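Local coordinates for protein molinate hydrolase (Gulosibacter molinativorax, PDB 4UB9) that hydrolyses the thiocarbamate herbicide molinate and is a zinc-containing member of the amidohydrolase family, at residues 175-178 and 184-187. Numbering follows the deposited sequence.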
loop_
_atom_site.group_PDB
_atom_site.type_symbol
_atom_site.label_atom_id
_atom_site.label_comp_id
_atom_site.label_asym_id
_atom_site.label_seq_id
_atom_site.Cartn_x
_atom_site.Cartn_y
_atom_site.Cartn_z
ATOM N N ILE A 175 -8.963 25.316 10.903
ATOM C CA ILE A 175 -9.675 24.785 12.022
ATOM C C ILE A 175 -10.424 23.539 11.562
ATOM O O ILE A 175 -11.308 23.613 10.714
ATOM C CB ILE A 175 -10.666 25.794 12.605
ATOM C CG1 ILE A 175 -9.981 27.107 12.994
ATOM C CG2 ILE A 175 -11.393 25.188 13.795
ATOM C CD1 ILE A 175 -8.837 26.961 13.953
ATOM N N GLY A 176 -10.108 22.419 12.222
ATOM C CA GLY A 176 -10.793 21.153 11.988
ATOM C C GLY A 176 -10.110 20.247 10.984
ATOM O O GLY A 176 -10.649 19.218 10.594
ATOM N N MET A 177 -8.929 20.657 10.533
ATOM C CA MET A 177 -8.173 19.831 9.591
ATOM C C MET A 177 -7.045 19.170 10.323
ATOM O O MET A 177 -6.405 19.740 11.214
ATOM C CB MET A 177 -7.599 20.681 8.435
ATOM C CG MET A 177 -6.974 19.833 7.297
ATOM S SD MET A 177 -6.141 20.777 5.995
ATOM C CE MET A 177 -4.750 21.476 6.866
ATOM N N GLY A 178 -6.713 17.983 9.881
ATOM C CA GLY A 178 -5.528 17.291 10.413
ATOM C C GLY A 178 -4.220 17.864 9.863
ATOM O O GLY A 178 -4.209 18.638 8.909
ATOM N N ASP A 184 -5.841 13.719 5.961
ATOM C CA ASP A 184 -5.961 14.928 5.162
ATOM C C ASP A 184 -4.835 15.182 4.115
ATOM O O ASP A 184 -5.015 15.977 3.206
ATOM C CB ASP A 184 -6.112 16.118 6.078
ATOM C CG ASP A 184 -7.451 16.121 6.802
ATOM O OD1 ASP A 184 -8.475 15.938 6.171
ATOM O OD2 ASP A 184 -7.491 16.352 7.993
ATOM N N PHE A 185 -3.703 14.498 4.237
ATOM C CA PHE A 185 -2.631 14.638 3.263
ATOM C C PHE A 185 -2.185 13.303 2.710
ATOM O O PHE A 185 -1.211 13.227 2.040
ATOM C CB PHE A 185 -1.440 15.339 3.889
ATOM C CG PHE A 185 -1.695 16.781 4.218
ATOM C CD1 PHE A 185 -2.461 17.126 5.313
ATOM C CD2 PHE A 185 -1.142 17.790 3.435
ATOM C CE1 PHE A 185 -2.647 18.451 5.645
ATOM C CE2 PHE A 185 -1.343 19.111 3.740
ATOM C CZ PHE A 185 -2.119 19.455 4.841
ATOM N N MET A 186 -2.955 12.270 2.926
ATOM C CA MET A 186 -2.660 11.004 2.313
ATOM C C MET A 186 -3.222 10.857 0.905
ATOM O O MET A 186 -4.133 11.577 0.497
ATOM C CB MET A 186 -3.245 9.881 3.153
ATOM C CG MET A 186 -2.412 9.528 4.362
ATOM S SD MET A 186 -3.267 8.391 5.506
ATOM C CE MET A 186 -4.203 7.298 4.477
ATOM N N ARG A 187 -2.674 9.885 0.188
ATOM C CA ARG A 187 -3.308 9.309 -1.015
ATOM C C ARG A 187 -3.332 7.823 -0.838
ATOM O O ARG A 187 -2.573 7.291 -0.056
ATOM C CB ARG A 187 -2.541 9.667 -2.305
ATOM C CG ARG A 187 -2.295 11.159 -2.435
ATOM C CD ARG A 187 -1.888 11.513 -3.844
ATOM N NE ARG A 187 -1.381 12.869 -3.884
ATOM C CZ ARG A 187 -0.713 13.402 -4.898
ATOM N NH1 ARG A 187 -0.525 12.717 -6.010
ATOM N NH2 ARG A 187 -0.234 14.638 -4.791
#
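Gly178 and Asp184 bring two irregular stretches of one long loop together, their CA atoms 5.8 Å apart. The loop leaves strand 174-175 and runs on to helix 198-209. The backbone N of Gly178 gives a short hydrogen bond to Asp184 OD2, 2.6 Å long and bent to 151° at the hydrogen. It reaches the carboxylate oxygen on its anti side, 27° out of the carboxylate plane. A side chain thus ties the loop back on itself. Met177 CG packs beside the same oxygen, 3.6 Å from Asp184 OD2.

Met177 extends from the backbone with CG anti to N (chi1 -171°), then bends at chi3, which brings the methyl to Phe185. Met177 CE lies 3.9 Å from Phe185 CE1, at the ring edge. The sulfur sits obliquely, with Met177 SD 5.2 Å from the ring centroid of Phe185. The carbonyl O of Gly178 also meets this edge, in the ring plane, 3.6 Å from Phe185 CE1. Trp145 and His246 pack on both Met177 and Phe185.

All four touching residues are buried. This Met-aromatic contact belongs to a loop following a barrel strand of the amidohydrolase fold, with the Met177 side chain about 6 Å from the bound zinc.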